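Long-range contacts in hypothetical protein Atu2684 (Agrobacterium tumefaciens, PDB 2AXO), which is of unknown function but belongs to the DUF1223 family of the thioredoxin clan and carries a disulfide-linked cysteine pair in a CxxC motif: residues Q146-P151 with V251-L256; V150-K155 with C234-Q239; I165-G170 with G214-V219; D173-Y178 with Y204-V209. One frame throughout, in Å; residues are numbered along the deposited sequence.

Contact 1. Residues Q146-P151 with V251-L256; sequences QGLNVP and VGASIL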
loop_
_atom_site.group_PDB
_atom_site.type_symbol
_atom_site.label_atom_id
_atom_site.label_comp_id
_atom_site.label_asym_id
_atom_site.label_seq_id
_atom_site.Cartn_x
_atom_site.Cartn_y
_atom_site.Cartn_z
ATOM N N GLN A 146 25.499 -1.724 16.106
ATOM C CA GLN A 146 24.309 -2.140 15.378
ATOM C C GLN A 146 24.503 -1.865 13.893
ATOM O O GLN A 146 23.543 -1.646 13.152
ATOM C CB GLN A 146 23.076 -1.390 15.884
ATOM C CG GLN A 146 22.913 -1.429 17.397
ATOM C CD GLN A 146 21.543 -0.971 17.856
ATOM O OE1 GLN A 146 21.027 0.045 17.395
ATOM N NE2 GLN A 146 20.949 -1.722 18.779
ATOM N N GLY A 147 25.763 -1.869 13.472
ATOM C CA GLY A 147 26.078 -1.644 12.075
ATOM C C GLY A 147 26.194 -2.991 11.393
ATOM O O GLY A 147 25.619 -3.975 11.850
ATOM N N LEU A 148 26.942 -3.038 10.300
ATOM C CA LEU A 148 27.136 -4.276 9.557
ATOM C C LEU A 148 28.312 -5.043 10.182
ATOM O O LEU A 148 29.446 -4.950 9.716
ATOM C CB LEU A 148 27.418 -3.939 8.090
ATOM C CG LEU A 148 26.346 -3.037 7.456
ATOM C CD1 LEU A 148 26.702 -2.738 6.008
ATOM C CD2 LEU A 148 24.984 -3.729 7.534
ATOM N N ASN A 149 28.017 -5.807 11.231
ATOM C CA ASN A 149 29.033 -6.560 11.971
ATOM C C ASN A 149 29.481 -7.892 11.382
ATOM O O ASN A 149 30.523 -8.424 11.769
ATOM C CB ASN A 149 28.543 -6.798 13.397
ATOM C CG ASN A 149 28.406 -5.518 14.182
ATOM O OD1 ASN A 149 27.704 -5.471 15.186
ATOM N ND2 ASN A 149 29.092 -4.470 13.736
ATOM N N VAL A 150 28.703 -8.438 10.457
ATOM C CA VAL A 150 29.047 -9.715 9.839
ATOM C C VAL A 150 29.588 -9.491 8.438
ATOM O O VAL A 150 28.927 -8.888 7.597
ATOM C CB VAL A 150 27.816 -10.635 9.745
ATOM C CG1 VAL A 150 28.223 -11.993 9.197
ATOM C CG2 VAL A 150 27.165 -10.779 11.111
ATOM N N PRO A 151 30.807 -9.982 8.162
ATOM C CA PRO A 151 31.372 -9.793 6.831
ATOM C C PRO A 151 30.617 -10.570 5.757
ATOM O O PRO A 151 30.238 -11.725 5.957
ATOM C CB PRO A 151 32.820 -10.262 6.998
ATOM C CG PRO A 151 32.725 -11.291 8.072
ATOM C CD PRO A 151 31.747 -10.692 9.048
ATOM N N VAL A 251 22.385 -7.310 9.402
ATOM C CA VAL A 251 23.662 -7.341 10.117
ATOM C C VAL A 251 24.900 -7.465 9.235
ATOM O O VAL A 251 26.033 -7.422 9.729
ATOM C CB VAL A 251 23.673 -8.484 11.157
ATOM C CG1 VAL A 251 22.525 -8.301 12.141
ATOM C CG2 VAL A 251 23.568 -9.824 10.467
ATOM N N GLY A 252 24.683 -7.604 7.931
ATOM C CA GLY A 252 25.785 -7.722 6.992
ATOM C C GLY A 252 25.260 -7.422 5.607
ATOM O O GLY A 252 24.085 -7.663 5.330
ATOM N N ALA A 253 26.107 -6.890 4.732
ATOM C CA ALA A 253 25.651 -6.577 3.386
ATOM C C ALA A 253 26.793 -6.390 2.405
ATOM O O ALA A 253 27.912 -6.035 2.783
ATOM C CB ALA A 253 24.778 -5.328 3.406
ATOM N N SER A 254 26.486 -6.618 1.137
ATOM C CA SER A 254 27.466 -6.492 0.081
ATOM C C SER A 254 26.779 -6.237 -1.246
ATOM O O SER A 254 25.623 -6.616 -1.445
ATOM C CB SER A 254 28.288 -7.779 -0.013
ATOM O OG SER A 254 29.122 -7.786 -1.161
ATOM N N ILE A 255 27.492 -5.577 -2.149
ATOM C CA ILE A 255 26.961 -5.329 -3.473
ATOM C C ILE A 255 27.908 -5.927 -4.492
ATOM O O ILE A 255 29.124 -5.857 -4.348
ATOM C CB ILE A 255 26.796 -3.828 -3.784
ATOM C CG1 ILE A 255 25.551 -3.288 -3.074
ATOM C CG2 ILE A 255 26.666 -3.621 -5.304
ATOM C CD1 ILE A 255 25.229 -1.840 -3.391
ATOM N N LEU A 256 27.328 -6.548 -5.506
ATOM C CA LEU A 256 28.091 -7.143 -6.583
ATOM C C LEU A 256 27.560 -6.492 -7.847
ATOM O O LEU A 256 26.374 -6.613 -8.153
ATOM C CB LEU A 256 27.855 -8.658 -6.640
ATOM C CG LEU A 256 28.516 -9.385 -7.815
ATOM C CD1 LEU A 256 30.017 -9.115 -7.800
ATOM C CD2 LEU A 256 28.250 -10.885 -7.723
HETATM O O HOH W 1 28.715 -6.766 5.950
#
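The inverse gamma turn centred on Leu148 lies against Val251 and Gly252, at the outermost strand of a four-stranded antiparallel sheet. The turn itself is closed by a weak bond from Asn149 N to Gly147 O. Its outgoing arm is tied to the strand. Val150 N donates to Val251 O at 2.9 Å and 167° at the hydrogen. Leu148 CA makes a CH contact to Val251 O at 3.3 Å. Asn149 N is also close to this oxygen, but the angle there is too poor for a bond. Val150 O comes within 3.4 Å of Gly252 CA, on the side where a CB would lie. It is too far from Ala253 N for a direct bond, and a water fills the step. The water donates to Val150 O at 2.7 Å and accepts from Ala253 N at 2.9 Å. Leu148 sets its forked end along the strand. Leu148 CD2 comes within 3.9 Å of Gly252 N, and Leu148 CD1 within 4.1 Å of Ala253 CB. Val150 CG2 is placed beside its own backbone N (CG1 anti to N, chi1 -176°). There it meets Val251 CG2 at 3.8 Å. On its other edge the strand is bonded to 232-241, where Gly252 pairs with Leu238. One direct and one water-mediated backbone link make this a loop docked on a sheet edge, not an added strand.

Contact 2. Residues V150-K155 with C234-Q239; sequences VPVSSK and CAVLLQ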
loop_
_atom_site.group_PDB
_atom_site.type_symbol
_atom_site.label_atom_id
_atom_site.label_comp_id
_atom_site.label_asym_id
_atom_site.label_seq_id
_atom_site.Cartn_x
_atom_site.Cartn_y
_atom_site.Cartn_z
ATOM N N VAL A 150 28.703 -8.438 10.457
ATOM C CA VAL A 150 29.047 -9.715 9.839
ATOM C C VAL A 150 29.588 -9.491 8.438
ATOM O O VAL A 150 28.927 -8.888 7.597
ATOM C CB VAL A 150 27.816 -10.635 9.745
ATOM C CG1 VAL A 150 28.223 -11.993 9.197
ATOM C CG2 VAL A 150 27.165 -10.779 11.111
ATOM N N PRO A 151 30.807 -9.982 8.162
ATOM C CA PRO A 151 31.372 -9.793 6.831
ATOM C C PRO A 151 30.617 -10.570 5.757
ATOM O O PRO A 151 30.238 -11.725 5.957
ATOM C CB PRO A 151 32.820 -10.262 6.998
ATOM C CG PRO A 151 32.725 -11.291 8.072
ATOM C CD PRO A 151 31.747 -10.692 9.048
ATOM N N VAL A 152 30.372 -9.903 4.634
ATOM C CA VAL A 152 29.679 -10.506 3.503
ATOM C C VAL A 152 30.458 -10.114 2.259
ATOM O O VAL A 152 30.777 -8.938 2.061
ATOM C CB VAL A 152 28.220 -9.992 3.366
ATOM C CG1 VAL A 152 27.558 -10.648 2.159
ATOM C CG2 VAL A 152 27.428 -10.309 4.625
ATOM N N SER A 153 30.785 -11.106 1.439
ATOM C CA SER A 153 31.538 -10.891 0.205
ATOM C C SER A 153 30.802 -11.566 -0.941
ATOM O O SER A 153 30.145 -12.584 -0.748
ATOM C CB SER A 153 32.940 -11.506 0.306
ATOM O OG SER A 153 33.690 -10.942 1.370
ATOM N N SER A 154 30.925 -11.006 -2.138
ATOM C CA SER A 154 30.268 -11.581 -3.303
ATOM C C SER A 154 31.137 -11.387 -4.535
ATOM O O SER A 154 31.833 -10.381 -4.670
ATOM C CB SER A 154 28.902 -10.922 -3.515
ATOM O OG SER A 154 29.028 -9.509 -3.596
ATOM N N LYS A 155 31.097 -12.362 -5.434
ATOM C CA LYS A 155 31.888 -12.292 -6.649
ATOM C C LYS A 155 31.391 -13.320 -7.645
ATOM O O LYS A 155 30.650 -14.234 -7.289
ATOM C CB LYS A 155 33.355 -12.586 -6.333
ATOM C CG LYS A 155 33.550 -13.955 -5.693
ATOM C CD LYS A 155 35.020 -14.340 -5.554
ATOM C CE LYS A 155 35.652 -14.616 -6.908
ATOM N NZ LYS A 155 37.038 -15.142 -6.770
ATOM N N CYS A 234 23.461 -6.693 -7.844
ATOM C CA CYS A 234 22.646 -7.253 -6.790
ATOM C C CYS A 234 23.266 -6.849 -5.470
ATOM O O CYS A 234 24.440 -6.477 -5.402
ATOM C CB CYS A 234 22.567 -8.785 -6.911
ATOM S SG CYS A 234 24.033 -9.717 -6.406
ATOM N N ALA A 235 22.452 -6.890 -4.430
ATOM C CA ALA A 235 22.901 -6.564 -3.095
ATOM C C ALA A 235 22.577 -7.790 -2.267
ATOM O O ALA A 235 21.485 -8.341 -2.386
ATOM C CB ALA A 235 22.138 -5.352 -2.566
ATOM N N VAL A 236 23.538 -8.241 -1.470
ATOM C CA VAL A 236 23.319 -9.385 -0.597
ATOM C C VAL A 236 23.054 -8.777 0.766
ATOM O O VAL A 236 23.862 -8.000 1.272
ATOM C CB VAL A 236 24.565 -10.294 -0.501
ATOM C CG1 VAL A 236 24.331 -11.386 0.545
ATOM C CG2 VAL A 236 24.858 -10.932 -1.861
ATOM N N LEU A 237 21.913 -9.112 1.351
ATOM C CA LEU A 237 21.552 -8.577 2.650
ATOM C C LEU A 237 21.404 -9.722 3.641
ATOM O O LEU A 237 20.583 -10.616 3.434
ATOM C CB LEU A 237 20.230 -7.804 2.556
ATOM C CG LEU A 237 20.138 -6.691 1.502
ATOM C CD1 LEU A 237 18.733 -6.108 1.485
ATOM C CD2 LEU A 237 21.167 -5.593 1.795
ATOM N N LEU A 238 22.214 -9.722 4.698
ATOM C CA LEU A 238 22.099 -10.773 5.709
ATOM C C LEU A 238 21.085 -10.178 6.674
ATOM O O LEU A 238 21.437 -9.431 7.590
ATOM C CB LEU A 238 23.438 -11.013 6.407
ATOM C CG LEU A 238 23.485 -12.211 7.369
ATOM C CD1 LEU A 238 23.170 -13.508 6.626
ATOM C CD2 LEU A 238 24.865 -12.279 7.995
ATOM N N GLN A 239 19.819 -10.525 6.461
ATOM C CA GLN A 239 18.738 -9.948 7.236
ATOM C C GLN A 239 17.982 -10.822 8.225
ATOM O O GLN A 239 17.495 -11.902 7.892
ATOM C CB GLN A 239 17.761 -9.289 6.248
ATOM C CG GLN A 239 16.612 -8.514 6.864
ATOM C CD GLN A 239 15.985 -7.532 5.887
ATOM O OE1 GLN A 239 15.863 -7.810 4.686
ATOM N NE2 GLN A 239 15.566 -6.383 6.400
#
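Val150 CG1 and Leu238 CD2 meet at 3.6 Å, the closest approach between the two segments. The two side chains stand at about a right angle. On the leucine side Leu238 CD2 does the touching, and it is also 3.8 Å from Val150 CB. The second meeting is methyl to methyl, between Val152 CG1 and Val236 CG1 at 3.7 Å. Both valines hold CG1 anti to the backbone N (chi1 179° for Val152), and these are the branches that touch. Val152 CG2 takes a looser place 4.4 Å from Leu238 CB. Ser154 adds only its CB, which lies 4.4 Å from Val236 CG2. Its hydroxyl is engaged away from this contact, in a hydrogen bond with Ser254 OG. The interface is thus wholly apolar, and the backbones stay well apart. The strand axes approach to 8.4 Å and run 153° from each other, nearly antiparallel. This is the face-to-face packing of two sheets, with small branched side chains between them. Backbone bonds position each side. Ser153 pairs with Asp164 and Lys155 with Glu162 on strand 161-165. Cys234 pairs with Leu256 on strand 247-257. Ile163 of strand 161-165 packs on Val236, and Ile165 packs on Leu238. From strand 172-186, Val174 also reaches Val236. Behind strand 232-241, Ala235 and Leu237 turn the other way, toward Leu76 of strand 74-79.

Contact 3. Residues I165-G170 with G214-V219; sequences IGAGNG and GSPMTV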
loop_
_atom_site.group_PDB
_atom_site.type_symbol
_atom_site.label_atom_id
_atom_site.label_comp_id
_atom_site.label_asym_id
_atom_site.label_seq_id
_atom_site.Cartn_x
_atom_site.Cartn_y
_atom_site.Cartn_z
ATOM N N ILE A 165 29.869 -15.565 3.586
ATOM C CA ILE A 165 29.378 -14.955 4.816
ATOM C C ILE A 165 30.243 -15.370 5.999
ATOM O O ILE A 165 30.602 -16.540 6.133
ATOM C CB ILE A 165 27.937 -15.386 5.103
ATOM C CG1 ILE A 165 27.083 -15.188 3.849
ATOM C CG2 ILE A 165 27.375 -14.573 6.263
ATOM C CD1 ILE A 165 25.687 -15.700 3.990
ATOM N N GLY A 166 30.566 -14.407 6.854
ATOM C CA GLY A 166 31.394 -14.688 8.014
ATOM C C GLY A 166 30.642 -15.184 9.234
ATOM O O GLY A 166 29.426 -15.379 9.203
ATOM N N ALA A 167 31.378 -15.378 10.323
ATOM C CA ALA A 167 30.803 -15.865 11.571
ATOM C C ALA A 167 30.066 -14.789 12.361
ATOM O O ALA A 167 30.394 -13.600 12.293
ATOM C CB ALA A 167 31.901 -16.487 12.439
ATOM N N GLY A 168 29.072 -15.228 13.125
ATOM C CA GLY A 168 28.285 -14.323 13.936
ATOM C C GLY A 168 27.359 -15.099 14.851
ATOM O O GLY A 168 27.581 -16.281 15.107
ATOM N N ASN A 169 26.320 -14.431 15.340
ATOM C CA ASN A 169 25.345 -15.047 16.232
ATOM C C ASN A 169 23.925 -14.804 15.738
ATOM O O ASN A 169 23.645 -13.791 15.098
ATOM C CB ASN A 169 25.479 -14.472 17.641
ATOM C CG ASN A 169 26.718 -14.961 18.355
ATOM O OD1 ASN A 169 26.819 -16.138 18.713
ATOM N ND2 ASN A 169 27.669 -14.061 18.568
ATOM N N GLY A 170 23.032 -15.735 16.051
ATOM C CA GLY A 170 21.648 -15.596 15.645
ATOM C C GLY A 170 21.343 -16.245 14.310
ATOM O O GLY A 170 22.149 -17.010 13.774
ATOM N N GLY A 214 24.877 -18.254 12.034
ATOM C CA GLY A 214 25.981 -17.763 12.840
ATOM C C GLY A 214 27.285 -18.365 12.358
ATOM O O GLY A 214 28.362 -17.820 12.599
ATOM N N SER A 215 27.185 -19.501 11.670
ATOM C CA SER A 215 28.356 -20.187 11.139
ATOM C C SER A 215 28.782 -19.588 9.801
ATOM O O SER A 215 27.947 -19.125 9.027
ATOM C CB SER A 215 28.054 -21.675 10.925
ATOM O OG SER A 215 27.559 -22.277 12.107
ATOM N N PRO A 216 30.090 -19.581 9.518
ATOM C CA PRO A 216 30.562 -19.032 8.245
ATOM C C PRO A 216 29.990 -19.907 7.129
ATOM O O PRO A 216 29.914 -21.124 7.278
ATOM C CB PRO A 216 32.079 -19.171 8.355
ATOM C CG PRO A 216 32.321 -19.034 9.832
ATOM C CD PRO A 216 31.224 -19.892 10.409
HETATM N N MSE A 217 29.574 -19.303 6.026
HETATM C CA MSE A 217 29.034 -20.105 4.941
HETATM C C MSE A 217 29.298 -19.506 3.576
HETATM O O MSE A 217 29.596 -18.318 3.440
HETATM C CB MSE A 217 27.527 -20.344 5.142
HETATM C CG MSE A 217 26.639 -19.124 4.926
HETATM SE SE MSE A 217 24.736 -19.532 5.110
HETATM C CE MSE A 217 24.533 -20.789 3.658
ATOM N N THR A 218 29.204 -20.359 2.566
ATOM C CA THR A 218 29.419 -19.958 1.190
ATOM C C THR A 218 28.243 -20.496 0.395
ATOM O O THR A 218 27.951 -21.693 0.440
ATOM C CB THR A 218 30.723 -20.557 0.627
ATOM O OG1 THR A 218 31.834 -20.073 1.386
ATOM C CG2 THR A 218 30.904 -20.174 -0.833
ATOM N N VAL A 219 27.567 -19.604 -0.320
ATOM C CA VAL A 219 26.414 -19.975 -1.127
ATOM C C VAL A 219 26.738 -19.813 -2.596
ATOM O O VAL A 219 27.135 -18.737 -3.018
ATOM C CB VAL A 219 25.198 -19.077 -0.831
ATOM C CG1 VAL A 219 24.000 -19.569 -1.628
ATOM C CG2 VAL A 219 24.892 -19.068 0.650
#
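Ile165 sets CG1 anti to its carbonyl carbon (chi1 -50°), and Met217 sets CG between its backbone N and carbonyl carbon (chi1 71°). The two residues form an antiparallel hydrogen-bonded pair at the end of the short three-stranded sheet, between strands 161-165 and 217-221. With these torsions the two side chains lie side by side and point the same way. Ile165 CD1 rests 3.7 Å from Met217 CG. Met217 is a selenomethionine, and its selenium lies slightly farther from CD1. Ile165 N donates to Met217 O at 2.8 Å, almost straight at 171°. The return bond, Met217 N to Ile165 O, is 2.9 Å long and more bent. From this pair toward Gly170 and Gly214 the ladder stops, and both segments are loop. Pro216 CA adds a CH contact to Ile165 O at 3.3 Å. Farther out, Ala167 CB packs on Pro216 CG at 3.7 Å, near the surface. Trp212 of strand 196-212 helps to hold the loop. Its side chain touches Ile165, and its NE1 is hydrogen-bonded to Gly166 O. On the strand side, Thr218 OG1 is hydrogen-bonded to Asp164 OD1. The loops are clasped once more at the two glycines. Gly168 N donates to Gly214 O at 2.7 Å, and Ala167 CA approaches Gly214 O at 3.3 Å.

Contact 4. Residues D173-Y178 with Y204-V209; sequences DVVVAY and YDVQTV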
loop_
_atom_site.group_PDB
_atom_site.type_symbol
_atom_site.label_atom_id
_atom_site.label_comp_id
_atom_site.label_asym_id
_atom_site.label_seq_id
_atom_site.Cartn_x
_atom_site.Cartn_y
_atom_site.Cartn_z
ATOM N N ASP A 173 18.291 -14.531 7.088
ATOM C CA ASP A 173 18.147 -15.041 5.742
ATOM C C ASP A 173 19.193 -14.381 4.881
ATOM O O ASP A 173 19.598 -13.250 5.136
ATOM C CB ASP A 173 16.776 -14.710 5.150
ATOM C CG ASP A 173 15.656 -15.488 5.792
ATOM O OD1 ASP A 173 15.854 -16.678 6.098
ATOM O OD2 ASP A 173 14.574 -14.898 5.972
ATOM N N VAL A 174 19.646 -15.105 3.870
ATOM C CA VAL A 174 20.594 -14.548 2.934
ATOM C C VAL A 174 19.688 -14.040 1.817
ATOM O O VAL A 174 19.200 -14.816 0.999
ATOM C CB VAL A 174 21.556 -15.622 2.400
ATOM C CG1 VAL A 174 22.493 -15.011 1.366
ATOM C CG2 VAL A 174 22.359 -16.210 3.559
ATOM N N VAL A 175 19.444 -12.732 1.812
ATOM C CA VAL A 175 18.566 -12.107 0.826
ATOM C C VAL A 175 19.336 -11.439 -0.315
ATOM O O VAL A 175 20.304 -10.718 -0.081
ATOM C CB VAL A 175 17.667 -11.037 1.504
ATOM C CG1 VAL A 175 16.722 -10.406 0.482
ATOM C CG2 VAL A 175 16.881 -11.668 2.646
ATOM N N VAL A 176 18.901 -11.679 -1.546
ATOM C CA VAL A 176 19.544 -11.065 -2.700
ATOM C C VAL A 176 18.535 -10.193 -3.423
ATOM O O VAL A 176 17.461 -10.661 -3.818
ATOM C CB VAL A 176 20.089 -12.110 -3.697
ATOM C CG1 VAL A 176 20.733 -11.403 -4.892
ATOM C CG2 VAL A 176 21.103 -13.011 -3.013
ATOM N N ALA A 177 18.884 -8.923 -3.580
ATOM C CA ALA A 177 18.031 -7.965 -4.264
ATOM C C ALA A 177 18.704 -7.635 -5.589
ATOM O O ALA A 177 19.822 -7.109 -5.621
ATOM C CB ALA A 177 17.860 -6.702 -3.420
ATOM N N TYR A 178 18.027 -7.971 -6.681
ATOM C CA TYR A 178 18.552 -7.731 -8.019
ATOM C C TYR A 178 18.086 -6.373 -8.517
ATOM O O TYR A 178 16.923 -6.013 -8.359
ATOM C CB TYR A 178 18.060 -8.832 -8.962
ATOM C CG TYR A 178 18.479 -10.224 -8.533
ATOM C CD1 TYR A 178 19.743 -10.723 -8.855
ATOM C CD2 TYR A 178 17.619 -11.034 -7.788
ATOM C CE1 TYR A 178 20.144 -12.003 -8.448
ATOM C CE2 TYR A 178 18.008 -12.314 -7.373
ATOM C CZ TYR A 178 19.269 -12.789 -7.706
ATOM O OH TYR A 178 19.655 -14.042 -7.288
ATOM N N TYR A 204 14.281 -5.128 -9.052
ATOM C CA TYR A 204 13.204 -5.758 -9.809
ATOM C C TYR A 204 12.887 -7.170 -9.337
ATOM O O TYR A 204 11.943 -7.795 -9.823
ATOM C CB TYR A 204 13.529 -5.784 -11.301
ATOM C CG TYR A 204 14.753 -6.585 -11.664
ATOM C CD1 TYR A 204 16.003 -5.974 -11.766
ATOM C CD2 TYR A 204 14.660 -7.948 -11.931
ATOM C CE1 TYR A 204 17.130 -6.702 -12.134
ATOM C CE2 TYR A 204 15.779 -8.687 -12.295
ATOM C CZ TYR A 204 17.011 -8.057 -12.399
ATOM O OH TYR A 204 18.113 -8.783 -12.785
ATOM N N ASP A 205 13.686 -7.684 -8.407
ATOM C CA ASP A 205 13.449 -9.011 -7.856
ATOM C C ASP A 205 14.242 -9.201 -6.575
ATOM O O ASP A 205 15.390 -8.775 -6.474
ATOM C CB ASP A 205 13.813 -10.112 -8.861
ATOM C CG ASP A 205 13.396 -11.494 -8.378
ATOM O OD1 ASP A 205 12.269 -11.622 -7.850
ATOM O OD2 ASP A 205 14.185 -12.456 -8.527
ATOM N N VAL A 206 13.607 -9.837 -5.597
ATOM C CA VAL A 206 14.225 -10.098 -4.301
ATOM C C VAL A 206 13.973 -11.563 -3.959
ATOM O O VAL A 206 12.847 -12.041 -4.085
ATOM C CB VAL A 206 13.586 -9.225 -3.188
ATOM C CG1 VAL A 206 14.245 -9.526 -1.850
ATOM C CG2 VAL A 206 13.715 -7.745 -3.535
ATOM N N GLN A 207 15.008 -12.279 -3.535
ATOM C CA GLN A 207 14.843 -13.685 -3.183
ATOM C C GLN A 207 15.788 -14.117 -2.076
ATOM O O GLN A 207 16.899 -13.595 -1.936
ATOM C CB GLN A 207 15.056 -14.578 -4.408
ATOM C CG GLN A 207 16.419 -14.436 -5.053
ATOM C CD GLN A 207 16.567 -15.291 -6.299
ATOM O OE1 GLN A 207 15.675 -15.329 -7.149
ATOM N NE2 GLN A 207 17.702 -15.963 -6.424
ATOM N N THR A 208 15.325 -15.073 -1.282
ATOM C CA THR A 208 16.110 -15.614 -0.188
ATOM C C THR A 208 16.820 -16.840 -0.733
ATOM O O THR A 208 16.177 -17.768 -1.220
ATOM C CB THR A 208 15.207 -16.006 0.982
ATOM O OG1 THR A 208 14.512 -14.843 1.447
ATOM C CG2 THR A 208 16.028 -16.590 2.117
ATOM N N VAL A 209 18.145 -16.846 -0.646
ATOM C CA VAL A 209 18.931 -17.942 -1.193
ATOM C C VAL A 209 19.463 -18.939 -0.169
ATOM O O VAL A 209 20.103 -19.930 -0.526
ATOM C CB VAL A 209 20.092 -17.365 -2.022
ATOM C CG1 VAL A 209 20.903 -18.472 -2.656
ATOM C CG2 VAL A 209 19.532 -16.444 -3.095
#
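Tyr178 and Tyr204 make a CH-pi contact on the antiparallel hairpin of strands 172-186 and 196-212. Tyr178 CB lies over one face of the Tyr204 ring, 3.7 Å from Tyr204 CZ and offset toward the rim. Tyr204 holds CG between its backbone N and carbonyl carbon (chi1 62°), which swings the ring back over its partner strand. Val176 CG1 sits 3.5 Å above one face of the Tyr178 ring, toward its rim. Gln207 CG sits at the edge of that ring, in plane, 3.5 Å from Tyr178 CE2. The Gln207 amide stands nearly upright to the ring, at 87°. Its NE2 is close to Tyr178 OH, but the angle is too poor for a hydrogen bond. Asp205 runs alongside Tyr178, with its carboxylate only 12° from the ring plane. Farther along this face, the Val176 CG2 methyl rests against Val209 CG2 at 3.8 Å. On the opposite face, Val175 CG1 butts on Val206 CG1 at 3.5 Å. Next to it, Thr208 CG2 reaches Asp173 CB at 3.6 Å. Five backbone bonds hold these shapes in register, among them Tyr178 N to Asp205 O at 2.8 Å. Lys228 of helix 223-229, outside both segments, joins the polar end. It makes a salt bridge to Asp205 OD2, a cation-pi contact with Tyr178 and a weak bond to Gln207 OE1. One lysine charge thus serves both strands, and it probably helps to keep Asp205 ionised.

Overall arrangement
Contacts 1 and 2 share Val150 and Pro151, and their centres are 6 Å apart. Strand 232-241 links contact 2 to both its sheet neighbours. Gly252 O and Leu238 N, 2.9 Å apart, probably bond toward contact 1. Leu237 N and Val175 O, 2.7 Å apart, probably do so toward contact 4. Contact 3 belongs to the facing sheet. It reaches contact 4 through Ile165 CD1 and Val174 CG2, 3.4 Å apart, although the two centres are about 17 Å apart. Along the chain, contact 4 is nested within contact 3, and contact 3 within contacts 1 and 2. None of the four includes the disulfide cysteines Cys54 and Cys57.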